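Local structure of periplasmic oligopeptide-binding protein (Burkholderia pseudomallei, 3ZS6) at residues Asp6-Val11 / Gly229-Thr234; Thr138-Ser143 / Ala443-Asp448; Met284-Glu289 / Ser370-Lys375; Ala40-Ser45 / Leu490-Asp495. The protein probably binds oligopeptides in the periplasm and delivers them to an ABC transport system for uptake. All blocks are in the same frame, centred on the assembly; numbering follows the deposited sequence. Where two conformers were deposited one is given.

Contact 1. Residues Asp6-Val11 / Gly229-Thr234; sequences DLTRQV and GQIDYT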
loop_
_atom_site.group_PDB
_atom_site.type_symbol
_atom_site.label_atom_id
_atom_site.label_comp_id
_atom_site.label_asym_id
_atom_site.label_seq_id
_atom_site.Cartn_x
_atom_site.Cartn_y
_atom_site.Cartn_z
ATOM N N ASP A 6 20.458 13.415 -12.205
ATOM C CA ASP A 6 20.152 11.988 -12.221
ATOM C C ASP A 6 19.825 11.551 -10.808
ATOM O O ASP A 6 20.557 11.865 -9.869
ATOM C CB ASP A 6 21.350 11.160 -12.705
ATOM C CG ASP A 6 21.711 11.431 -14.153
ATOM O OD1 ASP A 6 20.917 12.074 -14.864
ATOM O OD2 ASP A 6 22.792 10.986 -14.590
ATOM N N LEU A 7 18.740 10.804 -10.656
ATOM C CA LEU A 7 18.353 10.299 -9.344
ATOM C C LEU A 7 18.281 8.782 -9.367
ATOM O O LEU A 7 17.682 8.204 -10.273
ATOM C CB LEU A 7 16.998 10.870 -8.940
ATOM C CG LEU A 7 16.485 10.427 -7.567
ATOM C CD1 LEU A 7 17.312 11.079 -6.464
ATOM C CD2 LEU A 7 15.011 10.787 -7.442
ATOM N N THR A 8 18.891 8.145 -8.370
ATOM C CA THR A 8 18.845 6.694 -8.227
ATOM C C THR A 8 18.168 6.334 -6.906
ATOM O O THR A 8 18.646 6.721 -5.830
ATOM C CB THR A 8 20.259 6.085 -8.260
ATOM O OG1 THR A 8 20.877 6.388 -9.512
ATOM C CG2 THR A 8 20.209 4.565 -8.081
ATOM N N ARG A 9 17.055 5.606 -6.996
ATOM C CA ARG A 9 16.252 5.250 -5.825
ATOM C C ARG A 9 16.235 3.735 -5.638
ATOM O O ARG A 9 16.095 2.991 -6.608
ATOM C CB ARG A 9 14.801 5.742 -5.995
ATOM C CG ARG A 9 14.670 7.230 -6.356
ATOM C CD ARG A 9 13.221 7.584 -6.751
ATOM N NE ARG A 9 12.273 7.365 -5.655
ATOM C CZ ARG A 9 11.181 8.095 -5.443
ATOM N NH1 ARG A 9 10.881 9.099 -6.265
ATOM N NH2 ARG A 9 10.387 7.823 -4.403
ATOM N N GLN A 10 16.360 3.281 -4.394
ATOM C CA GLN A 10 16.332 1.843 -4.105
ATOM C C GLN A 10 14.923 1.411 -3.711
ATOM O O GLN A 10 14.281 2.051 -2.871
ATOM C CB GLN A 10 17.324 1.479 -2.993
ATOM C CG GLN A 10 17.266 -0.008 -2.550
ATOM C CD GLN A 10 16.792 -0.207 -1.104
ATOM O OE1 GLN A 10 17.011 0.639 -0.235
ATOM N NE2 GLN A 10 16.165 -1.349 -0.844
ATOM N N VAL A 11 14.436 0.340 -4.334
ATOM C CA VAL A 11 13.153 -0.255 -3.938
ATOM C C VAL A 11 13.358 -1.662 -3.349
ATOM O O VAL A 11 14.343 -2.333 -3.664
ATOM C CB VAL A 11 12.133 -0.255 -5.097
ATOM C CG1 VAL A 11 11.670 1.185 -5.406
ATOM C CG2 VAL A 11 12.724 -0.915 -6.336
ATOM N N GLY A 229 27.837 6.055 -2.734
ATOM C CA GLY A 229 27.302 7.019 -3.681
ATOM C C GLY A 229 26.659 6.399 -4.912
ATOM O O GLY A 229 26.479 7.072 -5.924
ATOM N N GLN A 230 26.321 5.115 -4.835
ATOM C CA GLN A 230 25.621 4.435 -5.925
ATOM C C GLN A 230 24.102 4.681 -5.877
ATOM O O GLN A 230 23.397 4.480 -6.865
ATOM C CB GLN A 230 25.876 2.930 -5.862
ATOM C CG GLN A 230 27.321 2.498 -6.050
ATOM C CD GLN A 230 27.497 1.007 -5.803
ATOM O OE1 GLN A 230 27.891 0.590 -4.713
ATOM N NE2 GLN A 230 27.182 0.197 -6.810
ATOM N N ILE A 231 23.609 5.096 -4.716
ATOM C CA ILE A 231 22.185 5.332 -4.502
ATOM C C ILE A 231 22.008 6.685 -3.823
ATOM O O ILE A 231 22.820 7.055 -2.986
ATOM C CB ILE A 231 21.596 4.239 -3.587
ATOM C CG1 ILE A 231 21.658 2.881 -4.280
ATOM C CG2 ILE A 231 20.164 4.578 -3.190
ATOM C CD1 ILE A 231 21.258 1.722 -3.385
ATOM N N ASP A 232 20.958 7.425 -4.166
ATOM C CA ASP A 232 20.749 8.735 -3.543
ATOM C C ASP A 232 19.630 8.715 -2.507
ATOM O O ASP A 232 19.460 9.676 -1.749
ATOM C CB ASP A 232 20.389 9.795 -4.592
ATOM C CG ASP A 232 21.371 9.839 -5.744
ATOM O OD1 ASP A 232 22.537 10.215 -5.518
ATOM O OD2 ASP A 232 20.963 9.514 -6.879
ATOM N N TYR A 233 18.872 7.620 -2.485
ATOM C CA TYR A 233 17.553 7.596 -1.864
ATOM C C TYR A 233 17.230 6.136 -1.559
ATOM O O TYR A 233 16.916 5.375 -2.470
ATOM C CB TYR A 233 16.559 8.159 -2.891
ATOM C CG TYR A 233 15.137 8.447 -2.445
ATOM C CD1 TYR A 233 14.257 7.415 -2.126
ATOM C CD2 TYR A 233 14.656 9.759 -2.396
ATOM C CE1 TYR A 233 12.941 7.679 -1.747
ATOM C CE2 TYR A 233 13.342 10.035 -2.019
ATOM C CZ TYR A 233 12.493 8.990 -1.693
ATOM O OH TYR A 233 11.196 9.251 -1.315
ATOM N N THR A 234 17.320 5.737 -0.290
ATOM C CA THR A 234 17.064 4.344 0.067
ATOM C C THR A 234 15.589 4.104 0.348
ATOM O O THR A 234 14.815 5.039 0.529
ATOM C CB THR A 234 17.855 3.891 1.327
ATOM O OG1 THR A 234 17.283 4.485 2.504
ATOM C CG2 THR A 234 19.336 4.255 1.218
HETATM O O HOH W 1 22.184 9.077 -9.129
HETATM O O HOH W 2 13.174 4.268 -1.839
#
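Thr8 and Asp232 hold each other by two bonds where the loop 229-234 runs beside the strand 6-11. Asp232 N donates to Thr8 O (2.9 Å), and Thr8 N returns a bond to Asp232 OD2 (2.9 Å), on the lone pair facing away from OD1. Further along, Gln10 N meets Tyr233 O nearly in line with its C=O (2.9 Å), and Tyr233 O also receives a CA-H contact from Arg9.

The buried part is built on Arg9 and Tyr233, which run side by side in the same direction. Bent at chi3 (62°), the arginine lays its guanidinium over one ring face as a cation-pi pair, with CZ 4.3 Å from the Tyr233 centroid and the planes 43° apart. Ser499 OG and Arg497 O accept from the same guanidinium. Ile231 CD1 packs on Gln10 CB at 4.0 Å.

The outer side, where Thr8 OG1 and exposed Gln230 lie, is wetter. Thr8 CG2 rests against Gln230 O (3.4 Å), and one water joins Thr8 OG1 to Asp232 OD2 (2.6 Å from the latter).

Strand 6-11 pairs with strand 210-215 through its other backbone groups. At this sheet edge Asp232 OD2 accepts from Thr8 N much as a strand carbonyl would; with OD1 bonded to Tyr484 OH, the carboxylate charge is probably well stabilised.

Contact 2. Residues Thr138-Ser143 / Ala443-Asp448; sequences TEVPVS and ANQKLD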
loop_
_atom_site.group_PDB
_atom_site.type_symbol
_atom_site.label_atom_id
_atom_site.label_comp_id
_atom_site.label_asym_id
_atom_site.label_seq_id
_atom_site.Cartn_x
_atom_site.Cartn_y
_atom_site.Cartn_z
ATOM N N THR A 138 -20.615 8.205 -7.417
ATOM C CA THR A 138 -20.200 7.238 -6.405
ATOM C C THR A 138 -21.416 6.598 -5.748
ATOM O O THR A 138 -22.489 7.200 -5.711
ATOM C CB THR A 138 -19.331 7.890 -5.311
ATOM O OG1 THR A 138 -20.041 8.991 -4.729
ATOM C CG2 THR A 138 -18.015 8.388 -5.894
ATOM N N GLU A 139 -21.238 5.383 -5.229
ATOM C CA GLU A 139 -22.326 4.638 -4.586
ATOM C C GLU A 139 -22.844 5.356 -3.348
ATOM O O GLU A 139 -24.038 5.359 -3.078
ATOM C CB GLU A 139 -21.855 3.235 -4.186
ATOM C CG GLU A 139 -21.538 2.316 -5.351
ATOM C CD GLU A 139 -22.779 1.714 -5.985
ATOM O OE1 GLU A 139 -23.898 2.041 -5.536
ATOM O OE2 GLU A 139 -22.634 0.911 -6.931
ATOM N N VAL A 140 -21.926 5.938 -2.586
ATOM C CA VAL A 140 -22.263 6.713 -1.402
ATOM C C VAL A 140 -21.396 7.962 -1.425
ATOM O O VAL A 140 -20.419 8.018 -2.161
ATOM C CB VAL A 140 -21.964 5.934 -0.112
ATOM C CG1 VAL A 140 -22.872 4.720 0.001
ATOM C CG2 VAL A 140 -20.497 5.508 -0.077
ATOM N N PRO A 141 -21.750 8.973 -0.626
ATOM C CA PRO A 141 -20.915 10.179 -0.655
ATOM C C PRO A 141 -19.503 9.930 -0.120
ATOM O O PRO A 141 -19.324 9.268 0.906
ATOM C CB PRO A 141 -21.686 11.176 0.225
ATOM C CG PRO A 141 -22.696 10.350 0.985
ATOM C CD PRO A 141 -22.998 9.160 0.133
ATOM N N VAL A 142 -18.513 10.457 -0.838
ATOM C CA VAL A 142 -17.108 10.316 -0.473
ATOM C C VAL A 142 -16.449 11.689 -0.553
ATOM O O VAL A 142 -16.202 12.205 -1.642
ATOM C CB VAL A 142 -16.371 9.340 -1.424
ATOM C CG1 VAL A 142 -14.893 9.203 -1.032
ATOM C CG2 VAL A 142 -17.061 7.982 -1.442
ATOM N N SER A 143 -16.154 12.278 0.598
ATOM C CA SER A 143 -15.731 13.676 0.638
ATOM C C SER A 143 -14.301 13.865 0.134
ATOM O O SER A 143 -13.910 14.967 -0.236
ATOM C CB SER A 143 -15.863 14.232 2.059
ATOM O OG SER A 143 -14.932 13.610 2.930
ATOM N N ALA A 443 -21.940 3.840 8.696
ATOM C CA ALA A 443 -21.057 4.970 8.976
ATOM C C ALA A 443 -20.951 5.900 7.776
ATOM O O ALA A 443 -20.849 7.118 7.929
ATOM C CB ALA A 443 -19.673 4.479 9.385
ATOM N N ASN A 444 -20.971 5.324 6.580
ATOM C CA ASN A 444 -20.778 6.111 5.371
ATOM C C ASN A 444 -22.051 6.813 4.907
ATOM O O ASN A 444 -22.047 7.536 3.911
ATOM C CB ASN A 444 -20.166 5.256 4.258
ATOM C CG ASN A 444 -18.682 5.020 4.468
ATOM O OD1 ASN A 444 -17.969 5.900 4.952
ATOM N ND2 ASN A 444 -18.212 3.828 4.118
ATOM N N GLN A 445 -23.138 6.594 5.643
ATOM C CA GLN A 445 -24.385 7.308 5.402
ATOM C C GLN A 445 -24.480 8.517 6.324
ATOM O O GLN A 445 -25.182 9.483 6.029
ATOM C CB GLN A 445 -25.592 6.391 5.620
ATOM C CG GLN A 445 -25.705 5.252 4.617
ATOM C CD GLN A 445 -25.658 5.733 3.176
ATOM O OE1 GLN A 445 -24.588 6.049 2.651
ATOM N NE2 GLN A 445 -26.818 5.794 2.531
ATOM N N LYS A 446 -23.773 8.455 7.447
ATOM C CA LYS A 446 -23.798 9.541 8.418
ATOM C C LYS A 446 -23.400 10.853 7.763
ATOM O O LYS A 446 -22.456 10.907 6.975
ATOM C CB LYS A 446 -22.874 9.240 9.599
ATOM C CG LYS A 446 -23.255 7.998 10.383
ATOM C CD LYS A 446 -24.616 8.144 11.045
ATOM C CE LYS A 446 -25.626 7.174 10.446
ATOM N NZ LYS A 446 -26.929 7.177 11.180
ATOM N N LEU A 447 -24.133 11.908 8.095
ATOM C CA LEU A 447 -23.879 13.226 7.536
ATOM C C LEU A 447 -22.802 13.928 8.350
ATOM O O LEU A 447 -22.073 14.776 7.841
ATOM C CB LEU A 447 -25.165 14.054 7.531
ATOM C CG LEU A 447 -26.396 13.379 6.914
ATOM C CD1 LEU A 447 -26.801 12.134 7.699
ATOM C CD2 LEU A 447 -27.556 14.361 6.832
ATOM N N ASP A 448 -22.710 13.559 9.622
ATOM C CA ASP A 448 -21.722 14.130 10.524
ATOM C C ASP A 448 -20.458 13.271 10.545
ATOM O O ASP A 448 -20.535 12.045 10.643
ATOM C CB ASP A 448 -22.312 14.228 11.932
ATOM C CG ASP A 448 -21.381 14.914 12.909
ATOM O OD1 ASP A 448 -20.411 14.271 13.366
ATOM O OD2 ASP A 448 -21.618 16.100 13.220
#
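Two surface loops meet here where the five-stranded antiparallel sheet and a helical pair approach each other, with Val140 and Pro141 touching Asn444 and Gln445. Residues 138-143 leave strand 133-137 of that sheet, while 443-448 form the connection between helices 434-443 and 449-464. The meeting is slight, burying 148 Å² in all.

Val140 CB is directed at the opposite loop. The CG2 branch, lying between backbone N and carbonyl carbon, comes within 4.4 Å of Asn444 CB. The other branch, CG1, meets the terminal amide of Gln445, whose CD is 4.3 Å away; the two side chains cross at about a right angle, and a bend at chi2 (-53°) brings the glutamine back toward the valine. Beside them Pro141 CG lies 4.1 Å from Asn444 O, a ring carbon against a carbonyl.

Each loop has hydrogen bonds of its own. Thr138 OG1 donates to Val140 O at 2.8 Å, from well above the carbonyl plane, and Glu139 OE2 accepts from Asn110 N. On the other side Lys446 N bonds Ala443 O (3.3 Å), Asn444 OD1 accepts from Arg452 NE, and Asp448 caps the start of helix 449-464 by accepting from Ala451 N.

No hydrogen bond or salt bridge crosses between the segments. The contact therefore rests on van der Waals touch between hydrocarbon groups and polar backbone or amide groups, chemistry consistent with the two lobes of a solute-binding protein touching at the surface without being locked together.

Contact 3. Residues Met284-Glu289 / Ser370-Lys375; sequences MVLDRE and SEWRTK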
loop_
_atom_site.group_PDB
_atom_site.type_symbol
_atom_site.label_atom_id
_atom_site.label_comp_id
_atom_site.label_asym_id
_atom_site.label_seq_id
_atom_site.Cartn_x
_atom_site.Cartn_y
_atom_site.Cartn_z
ATOM N N MET A 284 -1.683 -12.536 21.313
ATOM C CA MET A 284 -1.526 -11.948 22.638
ATOM C C MET A 284 -0.203 -12.303 23.306
ATOM O O MET A 284 0.208 -11.653 24.258
ATOM C CB MET A 284 -2.706 -12.326 23.549
ATOM C CG MET A 284 -2.734 -13.772 23.981
ATOM S SD MET A 284 -4.257 -14.172 24.874
ATOM C CE MET A 284 -4.303 -12.868 26.097
ATOM N N VAL A 285 0.473 -13.327 22.801
ATOM C CA VAL A 285 1.740 -13.740 23.398
ATOM C C VAL A 285 2.968 -12.947 22.898
ATOM O O VAL A 285 3.979 -12.851 23.600
ATOM C CB VAL A 285 1.947 -15.256 23.220
ATOM C CG1 VAL A 285 3.407 -15.613 23.262
ATOM C CG2 VAL A 285 1.149 -16.023 24.290
ATOM N N LEU A 286 2.877 -12.369 21.701
ATOM C CA LEU A 286 3.996 -11.611 21.136
ATOM C C LEU A 286 4.250 -10.296 21.883
ATOM O O LEU A 286 3.345 -9.483 22.056
ATOM C CB LEU A 286 3.764 -11.313 19.648
ATOM C CG LEU A 286 3.477 -12.466 18.686
ATOM C CD1 LEU A 286 3.007 -11.908 17.340
ATOM C CD2 LEU A 286 4.690 -13.378 18.506
ATOM N N ASP A 287 5.492 -10.089 22.305
ATOM C CA ASP A 287 5.875 -8.879 23.029
ATOM C C ASP A 287 6.325 -7.796 22.040
ATOM O O ASP A 287 7.483 -7.778 21.611
ATOM C CB ASP A 287 7.002 -9.209 24.010
ATOM C CG ASP A 287 7.204 -8.133 25.060
ATOM O OD1 ASP A 287 6.964 -6.944 24.757
ATOM O OD2 ASP A 287 7.613 -8.486 26.189
ATOM N N ARG A 288 5.404 -6.901 21.686
ATOM C CA ARG A 288 5.658 -5.880 20.673
ATOM C C ARG A 288 6.546 -4.756 21.210
ATOM O O ARG A 288 7.131 -3.983 20.443
ATOM C CB ARG A 288 4.337 -5.311 20.153
ATOM C CG ARG A 288 3.412 -6.352 19.503
ATOM C CD ARG A 288 1.967 -5.846 19.483
ATOM N NE ARG A 288 1.061 -6.803 18.864
ATOM C CZ ARG A 288 0.727 -7.972 19.409
ATOM N NH1 ARG A 288 1.247 -8.339 20.583
ATOM N NH2 ARG A 288 -0.109 -8.789 18.768
ATOM N N GLU A 289 6.640 -4.669 22.532
ATOM C CA GLU A 289 7.484 -3.673 23.165
ATOM C C GLU A 289 8.947 -4.042 22.939
ATOM O O GLU A 289 9.745 -3.210 22.509
ATOM C CB GLU A 289 7.168 -3.568 24.661
ATOM C CG GLU A 289 7.148 -2.140 25.179
ATOM C CD GLU A 289 8.469 -1.422 24.967
ATOM O OE1 GLU A 289 9.526 -2.079 25.072
ATOM O OE2 GLU A 289 8.450 -0.202 24.692
ATOM N N SER A 370 10.336 -17.754 18.056
ATOM C CA SER A 370 10.838 -18.086 19.389
ATOM C C SER A 370 9.784 -17.772 20.447
ATOM O O SER A 370 9.584 -18.526 21.399
ATOM C CB SER A 370 12.154 -17.355 19.694
ATOM O OG SER A 370 11.924 -16.022 20.109
ATOM N N GLU A 371 9.107 -16.649 20.264
ATOM C CA GLU A 371 8.022 -16.248 21.144
ATOM C C GLU A 371 6.949 -17.347 21.210
ATOM O O GLU A 371 6.536 -17.779 22.299
ATOM C CB GLU A 371 7.423 -14.945 20.621
ATOM C CG GLU A 371 6.790 -14.063 21.675
ATOM C CD GLU A 371 7.797 -13.210 22.432
ATOM O OE1 GLU A 371 8.905 -13.697 22.740
ATOM O OE2 GLU A 371 7.461 -12.049 22.733
ATOM N N TRP A 372 6.513 -17.810 20.042
ATOM C CA TRP A 372 5.475 -18.837 19.957
ATOM C C TRP A 372 5.950 -20.186 20.506
ATOM O O TRP A 372 5.188 -20.908 21.153
ATOM C CB TRP A 372 4.989 -18.992 18.511
ATOM C CG TRP A 372 4.107 -17.865 18.064
ATOM C CD1 TRP A 372 3.291 -17.107 18.848
ATOM C CD2 TRP A 372 3.967 -17.355 16.730
ATOM N NE1 TRP A 372 2.645 -16.166 18.089
ATOM C CE2 TRP A 372 3.044 -16.293 16.785
ATOM C CE3 TRP A 372 4.533 -17.695 15.497
ATOM C CZ2 TRP A 372 2.667 -15.570 15.655
ATOM C CZ3 TRP A 372 4.158 -16.977 14.375
ATOM C CH2 TRP A 372 3.234 -15.924 14.463
ATOM N N ARG A 373 7.203 -20.537 20.229
ATOM C CA ARG A 373 7.749 -21.783 20.744
ATOM C C ARG A 373 7.786 -21.746 22.262
ATOM O O ARG A 373 7.156 -22.565 22.935
ATOM C CB ARG A 373 9.157 -22.044 20.210
ATOM C CG ARG A 373 9.951 -23.014 21.083
ATOM C CD ARG A 373 11.303 -23.386 20.474
ATOM N NE ARG A 373 12.119 -22.218 20.155
ATOM C CZ ARG A 373 13.002 -21.668 20.981
ATOM N NH1 ARG A 373 13.194 -22.177 22.190
ATOM N NH2 ARG A 373 13.692 -20.606 20.593
ATOM N N THR A 374 8.516 -20.775 22.799
ATOM C CA THR A 374 8.779 -20.739 24.234
ATOM C C THR A 374 7.542 -20.442 25.079
ATOM O O THR A 374 7.463 -20.863 26.232
ATOM C CB THR A 374 9.882 -19.718 24.577
ATOM O OG1 THR A 374 9.443 -18.407 24.206
ATOM C CG2 THR A 374 11.161 -20.045 23.826
ATOM N N LYS A 375 6.573 -19.725 24.517
ATOM C CA LYS A 375 5.404 -19.337 25.303
ATOM C C LYS A 375 4.186 -20.232 25.094
ATOM O O LYS A 375 3.348 -20.359 25.984
ATOM C CB LYS A 375 5.033 -17.871 25.077
ATOM C CG LYS A 375 6.087 -16.888 25.579
ATOM C CD LYS A 375 5.667 -15.446 25.329
ATOM C CE LYS A 375 6.775 -14.465 25.703
ATOM N NZ LYS A 375 6.441 -13.069 25.284
HETATM O O HOH W 3 8.170 -11.049 26.664
#
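This is a helix-to-turn contact, in which Val285, Leu286 and Asp287, at the junction of helices 276-285 and 288-296, dock on helix 359-376 through Glu371, Trp372 and Lys375. Asp287 is the N-cap of helix 288-296: its OD1 accepts from Ile290 N and, weakly, from Glu289 N.

Two backbone groups of the junction are claimed by side chains of helix 359-376. Lys375 reaches out fully extended beyond CG and donates through NZ to Val285 O (3.0 Å), nearly in line with the C=O bond. Glu371, bent at chi2 (82°), accepts from Asp287 N with OE2 (2.8 Å), on the lone pair away from OE1. The same OE2 forms a salt bridge with Lys375 NZ (2.9 Å), linking residues one helical turn apart, its hydrogen bond weak; it probably helps hold both groups in place.

The apolar side belongs to Leu286. Its CD2 sits over one face of the Trp372 indole, 3.9 Å from the five-membered ring centroid, as a CH-pi contact; the indole NE1 donates to Leu282 O. Val470 and Leu472 of strand 470-480 also touch Leu286. On the polar side, a water donates to Asp287 OD2 (2.7 Å) and accepts from Lys375 NZ (3.0 Å).

Contact 4. Residues Ala40-Ser45 / Leu490-Asp495; sequences ARIDAS and LTNYID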
loop_
_atom_site.group_PDB
_atom_site.type_symbol
_atom_site.label_atom_id
_atom_site.label_comp_id
_atom_site.label_asym_id
_atom_site.label_seq_id
_atom_site.Cartn_x
_atom_site.Cartn_y
_atom_site.Cartn_z
ATOM N N ALA A 40 -5.502 13.498 -10.392
ATOM C CA ALA A 40 -4.775 14.260 -9.387
ATOM C C ALA A 40 -3.429 13.596 -9.078
ATOM O O ALA A 40 -3.176 12.465 -9.499
ATOM C CB ALA A 40 -5.614 14.374 -8.117
ATOM N N ARG A 41 -2.575 14.308 -8.341
ATOM C CA ARG A 41 -1.305 13.762 -7.858
ATOM C C ARG A 41 -1.164 14.040 -6.362
ATOM O O ARG A 41 -1.794 14.959 -5.835
ATOM C CB ARG A 41 -0.102 14.425 -8.558
ATOM C CG ARG A 41 -0.003 14.259 -10.060
ATOM C CD ARG A 41 1.428 14.575 -10.541
ATOM N NE ARG A 41 1.920 15.855 -10.024
ATOM C CZ ARG A 41 2.912 15.990 -9.144
ATOM N NH1 ARG A 41 3.546 14.921 -8.669
ATOM N NH2 ARG A 41 3.276 17.205 -8.740
ATOM N N ILE A 42 -0.316 13.268 -5.691
ATOM C CA ILE A 42 0.118 13.606 -4.333
ATOM C C ILE A 42 1.508 14.199 -4.429
ATOM O O ILE A 42 2.420 13.541 -4.936
ATOM C CB ILE A 42 0.197 12.377 -3.419
ATOM C CG1 ILE A 42 -1.144 11.636 -3.398
ATOM C CG2 ILE A 42 0.653 12.795 -2.000
ATOM C CD1 ILE A 42 -2.346 12.523 -2.991
ATOM N N ASP A 43 1.678 15.438 -3.967
ATOM C CA ASP A 43 2.969 16.112 -4.122
ATOM C C ASP A 43 3.918 15.808 -2.962
ATOM O O ASP A 43 3.630 14.958 -2.115
ATOM C CB ASP A 43 2.811 17.630 -4.359
ATOM C CG ASP A 43 2.527 18.420 -3.073
ATOM O OD1 ASP A 43 2.639 17.868 -1.951
ATOM O OD2 ASP A 43 2.206 19.622 -3.195
ATOM N N ALA A 44 5.050 16.499 -2.925
ATOM C CA ALA A 44 6.104 16.136 -1.979
ATOM C C ALA A 44 5.645 16.311 -0.534
ATOM O O ALA A 44 6.120 15.621 0.366
ATOM C CB ALA A 44 7.359 16.942 -2.250
ATOM N N SER A 45 4.708 17.230 -0.322
ATOM C CA SER A 45 4.204 17.513 1.015
ATOM C C SER A 45 3.093 16.555 1.439
ATOM O O SER A 45 2.710 16.524 2.608
ATOM C CB SER A 45 3.665 18.944 1.082
ATOM O OG SER A 45 2.465 19.043 0.328
ATOM N N LEU A 490 8.732 16.114 5.456
ATOM C CA LEU A 490 8.466 15.094 6.464
ATOM C C LEU A 490 6.970 14.958 6.728
ATOM O O LEU A 490 6.562 14.404 7.747
ATOM C CB LEU A 490 9.215 15.414 7.763
ATOM C CG LEU A 490 10.732 15.610 7.626
ATOM C CD1 LEU A 490 11.369 15.941 8.978
ATOM C CD2 LEU A 490 11.394 14.388 6.992
ATOM N N THR A 491 6.155 15.459 5.806
ATOM C CA THR A 491 4.709 15.472 6.016
ATOM C C THR A 491 3.918 14.590 5.034
ATOM O O THR A 491 2.692 14.541 5.092
ATOM C CB THR A 491 4.164 16.905 5.971
ATOM O OG1 THR A 491 4.382 17.450 4.667
ATOM C CG2 THR A 491 4.875 17.777 7.008
ATOM N N ASN A 492 4.622 13.899 4.138
ATOM C CA ASN A 492 3.985 12.955 3.210
ATOM C C ASN A 492 3.741 11.604 3.907
ATOM O O ASN A 492 4.500 10.646 3.730
ATOM C CB ASN A 492 4.860 12.788 1.959
ATOM C CG ASN A 492 4.126 12.123 0.802
ATOM O OD1 ASN A 492 3.492 11.075 0.959
ATOM N ND2 ASN A 492 4.226 12.728 -0.381
ATOM N N TYR A 493 2.674 11.539 4.699
ATOM C CA TYR A 493 2.434 10.407 5.592
ATOM C C TYR A 493 2.105 9.067 4.912
ATOM O O TYR A 493 2.227 8.006 5.530
ATOM C CB TYR A 493 1.354 10.768 6.626
ATOM C CG TYR A 493 1.693 12.013 7.423
ATOM C CD1 TYR A 493 2.809 12.048 8.258
ATOM C CD2 TYR A 493 0.911 13.156 7.329
ATOM C CE1 TYR A 493 3.127 13.189 8.987
ATOM C CE2 TYR A 493 1.223 14.304 8.053
ATOM C CZ TYR A 493 2.330 14.314 8.879
ATOM O OH TYR A 493 2.636 15.447 9.597
ATOM N N ILE A 494 1.686 9.092 3.651
ATOM C CA ILE A 494 1.471 7.827 2.956
ATOM C C ILE A 494 2.671 7.458 2.093
ATOM O O ILE A 494 2.652 6.467 1.377
ATOM C CB ILE A 494 0.154 7.788 2.148
ATOM C CG1 ILE A 494 0.224 8.668 0.908
ATOM C CG2 ILE A 494 -1.035 8.168 3.028
ATOM C CD1 ILE A 494 -0.991 8.483 -0.005
ATOM N N ASP A 495 3.725 8.261 2.194
ATOM C CA ASP A 495 4.985 7.995 1.503
ATOM C C ASP A 495 4.825 7.789 -0.002
ATOM O O ASP A 495 5.401 6.861 -0.583
ATOM C CB ASP A 495 5.746 6.818 2.134
ATOM C CG ASP A 495 7.180 6.701 1.603
ATOM O OD1 ASP A 495 7.734 7.706 1.097
ATOM O OD2 ASP A 495 7.755 5.609 1.683
#
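Asn492 CB is directed at the turn that follows strand 40-42, while Thr491 reaches the end of the same turn from alongside. With CG anti to the backbone N (chi1 -165°), the Asn492 carboxamide extends past Ala44 toward the start of the turn, placing ND2 2.9 Å from Asp43 O. Its CB meanwhile rests on Ala44 O at 3.5 Å. Ile42 crosses the amide at a slant, its CG2 3.9 Å from Asn492 ND2, giving the polar group a hydrocarbon neighbour. The far oxygen, Asn492 OD1, accepts from Met496 N.

Thr491 turns its hydroxyl to Ser45 O and donates at 2.8 Å, with a C=O...donor angle of 120°. Thr489 OG1 bonds this same hydroxyl and also Ala44 O, so two threonines engage neighbouring carbonyls.

Asp43 helps set the shape of 43-45. Its OD1 takes Ser45 OG (2.6 Å) on the lone pair beside OD2 and Ser45 N (2.7 Å) from above the carboxylate plane, the latter closing an Asx turn. Across from it, Asn492 opens a type I turn that ends at Asp495.

Strand 40-42 forms an edge of the five-stranded antiparallel sheet beside strand 48-60, whereas Tyr493 bonds by its backbone to Leu259, between strands 253-258 and 260-266; the contact thus sets loop 490-495 against the five-stranded sheet on one side and the strands around Leu259 on the other.

How the contacts relate
Contacts 1 and 4 are neighbours: their centres lie 19 Å apart and their nearest atoms about 4 Å. Arg497 serves both, forming a salt bridge with Asp495, which also pairs with Arg479. Contact 2 lies 25 Å from contact 4 between centres, and 42 Å from contact 1, on the opposite side of the chain's centre. Contact 3 is remote, with its centre 36 to 40 Å from the others, and joins helices 276-285 and 288-296 to helix 359-376. Contacts 1, 2 and 4 join parts 218 to 445 residues apart, contact 3 parts 81 apart, consistent with a two-lobed binding protein whose peptide would lie between the lobes.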